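Local coordinates for Peptide/nickel transport system substrate-binding protein (Listeria monocytogenes serotype 1/2a, PDB 5KZT) that binds peptides and probably delivers them to a membrane transporter for uptake, as the substrate-binding component of an oligopeptide transport system, at residues Q231-L239 with T248-N258. Numbering follows the deposited sequence.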
loop_
_atom_site.group_PDB
_atom_site.type_symbol
_atom_site.label_atom_id
_atom_site.label_comp_id
_atom_site.label_asym_id
_atom_site.label_seq_id
_atom_site.Cartn_x
_atom_site.Cartn_y
_atom_site.Cartn_z
ATOM N N GLN A 231 -12.463 5.563 -14.181
ATOM C CA GLN A 231 -11.080 5.356 -14.607
ATOM C C GLN A 231 -10.601 6.363 -15.633
ATOM O O GLN A 231 -9.597 6.124 -16.326
ATOM C CB GLN A 231 -10.961 3.955 -15.166
ATOM C CG GLN A 231 -11.335 2.905 -14.138
ATOM C CD GLN A 231 -10.971 1.529 -14.604
ATOM O OE1 GLN A 231 -11.484 1.072 -15.624
ATOM N NE2 GLN A 231 -10.050 0.872 -13.892
ATOM N N ASP A 232 -11.338 7.461 -15.764
ATOM C CA ASP A 232 -10.899 8.569 -16.576
ATOM C C ASP A 232 -11.472 9.871 -16.009
ATOM O O ASP A 232 -12.620 9.926 -15.556
ATOM C CB ASP A 232 -11.253 8.350 -18.049
ATOM C CG ASP A 232 -12.678 8.708 -18.375
ATOM O OD1 ASP A 232 -13.544 7.842 -18.168
ATOM O OD2 ASP A 232 -12.926 9.855 -18.831
ATOM N N SER A 233 -10.648 10.906 -16.029
ATOM C CA SER A 233 -10.962 12.157 -15.357
ATOM C C SER A 233 -12.144 12.891 -15.973
ATOM O O SER A 233 -12.849 13.623 -15.286
ATOM C CB SER A 233 -9.727 13.057 -15.355
ATOM O OG SER A 233 -8.726 12.488 -14.540
ATOM N N GLY A 234 -12.342 12.724 -17.277
ATOM C CA GLY A 234 -13.478 13.341 -17.966
ATOM C C GLY A 234 -14.802 12.846 -17.431
ATOM O O GLY A 234 -15.705 13.633 -17.141
ATOM N N THR A 235 -14.919 11.531 -17.289
ATOM C CA THR A 235 -16.126 10.939 -16.754
ATOM C C THR A 235 -16.345 11.443 -15.320
ATOM O O THR A 235 -17.438 11.899 -14.983
ATOM C CB THR A 235 -16.038 9.405 -16.792
ATOM O OG1 THR A 235 -15.897 8.982 -18.154
ATOM C CG2 THR A 235 -17.265 8.760 -16.178
ATOM N N GLY A 236 -15.286 11.376 -14.512
ATOM C CA GLY A 236 -15.307 11.860 -13.126
ATOM C C GLY A 236 -15.739 13.314 -13.018
ATOM O O GLY A 236 -16.588 13.664 -12.199
ATOM N N LEU A 237 -15.163 14.153 -13.863
ATOM C CA LEU A 237 -15.459 15.585 -13.852
ATOM C C LEU A 237 -16.928 15.885 -14.193
ATOM O O LEU A 237 -17.572 16.705 -13.529
ATOM C CB LEU A 237 -14.506 16.327 -14.803
ATOM C CG LEU A 237 -14.424 17.845 -14.689
ATOM C CD1 LEU A 237 -14.233 18.298 -13.241
ATOM C CD2 LEU A 237 -13.282 18.342 -15.561
ATOM N N ASN A 238 -17.462 15.212 -15.212
ATOM C CA ASN A 238 -18.867 15.363 -15.552
ATOM C C ASN A 238 -19.792 14.956 -14.387
ATOM O O ASN A 238 -20.809 15.593 -14.142
ATOM C CB ASN A 238 -19.200 14.558 -16.801
ATOM C CG ASN A 238 -20.667 14.586 -17.120
ATOM O OD1 ASN A 238 -21.198 15.626 -17.504
ATOM N ND2 ASN A 238 -21.344 13.467 -16.930
ATOM N N LEU A 239 -19.432 13.887 -13.682
ATOM C CA LEU A 239 -20.219 13.429 -12.537
ATOM C C LEU A 239 -20.157 14.459 -11.390
ATOM O O LEU A 239 -21.174 14.746 -10.748
ATOM C CB LEU A 239 -19.732 12.059 -12.075
ATOM C CG LEU A 239 -20.010 10.872 -13.006
ATOM C CD1 LEU A 239 -19.308 9.633 -12.486
ATOM C CD2 LEU A 239 -21.507 10.602 -13.150
ATOM N N THR A 248 -13.497 14.086 -7.008
ATOM C CA THR A 248 -13.066 13.381 -8.208
ATOM C C THR A 248 -11.581 13.608 -8.511
ATOM O O THR A 248 -11.081 14.719 -8.440
ATOM C CB THR A 248 -13.963 13.759 -9.411
ATOM O OG1 THR A 248 -13.671 12.913 -10.529
ATOM C CG2 THR A 248 -13.780 15.217 -9.808
ATOM N N VAL A 249 -10.904 12.544 -8.914
ATOM C CA VAL A 249 -9.483 12.607 -9.218
ATOM C C VAL A 249 -9.262 13.280 -10.568
ATOM O O VAL A 249 -9.980 12.988 -11.519
ATOM C CB VAL A 249 -8.853 11.202 -9.315
ATOM C CG1 VAL A 249 -7.353 11.318 -9.627
ATOM C CG2 VAL A 249 -9.078 10.398 -8.062
ATOM N N LEU A 250 -8.254 14.156 -10.646
ATOM C CA LEU A 250 -7.875 14.849 -11.878
ATOM C C LEU A 250 -6.473 14.425 -12.257
ATOM O O LEU A 250 -5.584 14.474 -11.438
ATOM C CB LEU A 250 -7.852 16.372 -11.676
ATOM C CG LEU A 250 -9.131 17.020 -11.143
ATOM C CD1 LEU A 250 -8.842 18.455 -10.743
ATOM C CD2 LEU A 250 -10.248 16.944 -12.169
ATOM N N SER A 251 -6.274 14.064 -13.508
ATOM C CA SER A 251 -4.956 13.676 -13.969
ATOM C C SER A 251 -4.572 14.461 -15.223
ATOM O O SER A 251 -5.449 14.958 -15.939
ATOM C CB SER A 251 -4.968 12.184 -14.222
ATOM O OG SER A 251 -3.878 11.847 -15.017
ATOM N N ALA A 252 -3.257 14.603 -15.440
ATOM C CA ALA A 252 -2.691 15.212 -16.648
ATOM C C ALA A 252 -3.366 16.565 -16.974
ATOM O O ALA A 252 -3.451 17.415 -16.091
ATOM C CB ALA A 252 -2.752 14.210 -17.817
ATOM N N ASP A 253 -3.885 16.761 -18.185
ATOM C CA ASP A 253 -4.487 18.050 -18.545
ATOM C C ASP A 253 -5.725 18.426 -17.724
ATOM O O ASP A 253 -5.994 19.606 -17.546
ATOM C CB ASP A 253 -4.805 18.107 -20.048
ATOM C CG ASP A 253 -3.574 17.932 -20.901
ATOM O OD1 ASP A 253 -2.506 18.483 -20.546
ATOM O OD2 ASP A 253 -3.661 17.226 -21.929
ATOM N N TYR A 254 -6.472 17.451 -17.223
ATOM C CA TYR A 254 -7.602 17.756 -16.351
ATOM C C TYR A 254 -7.167 18.400 -15.024
ATOM O O TYR A 254 -7.875 19.246 -14.484
ATOM C CB TYR A 254 -8.443 16.512 -16.074
ATOM C CG TYR A 254 -9.245 16.059 -17.255
ATOM C CD1 TYR A 254 -10.479 16.652 -17.545
ATOM C CD2 TYR A 254 -8.790 15.039 -18.093
ATOM C CE1 TYR A 254 -11.237 16.243 -18.631
ATOM C CE2 TYR A 254 -9.547 14.618 -19.181
ATOM C CZ TYR A 254 -10.768 15.228 -19.441
ATOM O OH TYR A 254 -11.531 14.833 -20.514
ATOM N N ALA A 255 -6.015 17.996 -14.497
ATOM C CA ALA A 255 -5.470 18.625 -13.295
ATOM C C ALA A 255 -5.024 20.045 -13.644
ATOM O O ALA A 255 -5.425 21.019 -12.984
ATOM C CB ALA A 255 -4.304 17.827 -12.752
ATOM N N ALA A 256 -4.214 20.151 -14.702
ATOM C CA ALA A 256 -3.652 21.426 -15.124
ATOM C C ALA A 256 -4.730 22.447 -15.461
ATOM O O ALA A 256 -4.571 23.623 -15.146
ATOM C CB ALA A 256 -2.722 21.230 -16.304
ATOM N N GLN A 257 -5.823 21.990 -16.072
ATOM C CA GLN A 257 -6.966 22.863 -16.415
ATOM C C GLN A 257 -7.826 23.286 -15.224
ATOM O O GLN A 257 -8.644 24.208 -15.349
ATOM C CB GLN A 257 -7.887 22.183 -17.428
ATOM C CG GLN A 257 -7.350 22.159 -18.829
ATOM C CD GLN A 257 -7.178 23.545 -19.368
ATOM O OE1 GLN A 257 -6.050 24.063 -19.426
ATOM N NE2 GLN A 257 -8.298 24.202 -19.693
ATOM N N ASN A 258 -7.679 22.602 -14.099
ATOM C CA ASN A 258 -8.487 22.887 -12.917
ATOM C C ASN A 258 -7.660 23.316 -11.703
ATOM O O ASN A 258 -8.223 23.554 -10.640
ATOM C CB ASN A 258 -9.383 21.685 -12.630
ATOM C CG ASN A 258 -10.508 21.578 -13.638
ATOM O OD1 ASN A 258 -11.478 22.332 -13.560
ATOM N ND2 ASN A 258 -10.345 20.730 -14.636
HETATM O O HOH W 1 -11.254 11.754 -19.646
HETATM O O HOH W 2 -12.354 13.915 -12.629
#
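Tyr-254 lays one face of its ring over the first turn of helix 233-239. The carbonyl carbon of Ser-233 sits over the ring centre, and Gly-234 N lies nearer the rim. Ser-233 CB presses on the same ring, 3.5 Å from Tyr-254 CD2. The phenol end passes over Gly-234, with Tyr-254 OH 3.5 Å from Gly-234 CA. Leu-237 meets the ring differently. With CG anti to the backbone N (chi1 -166°), Leu-237 CD2 comes to the ring edge, near the plane, 3.8 Å from Tyr-254 CD1. Leu-237 CD1 touches Leu-250 CD2. Asn-258 bounds the methyl Leu-237 CD2, and its ND2 donates a nearly straight bond (169°) to Tyr-254 O, in the carbonyl plane.

Ser-233 OG reaches across to the backbone of Val-249 and Ser-251. It gives a weak hydrogen bond to Val-249 O. A second weak one runs from Ser-251 N to Ser-233 OG, 3.1 Å away. A water bridges the same two backbones: it donates to Ser-233 O and Val-249 O and accepts from Thr-248 OG1. Thr-248 OG1 also packs 3.2 Å from Gly-236 CA.

Asp-232 caps the helix N-terminus. Its OD2 accepts from Thr-235 N, and Asp-232 OD1 accepts from Thr-235 OG1 at 2.6 Å. A second water joins Asp-232 OD2 to Gly-234 N and, weakly, to Tyr-254 OH.

Strand 247-250 pairs antiparallel with strand 491-503, whose Leu-502 touches both Leu-237 and Leu-250. The N-capped helix 233-241 packs on strand 247-250 and, through Tyr-254, on helix 252-256, beside the mixed sheet of a family 5 solute-binding protein.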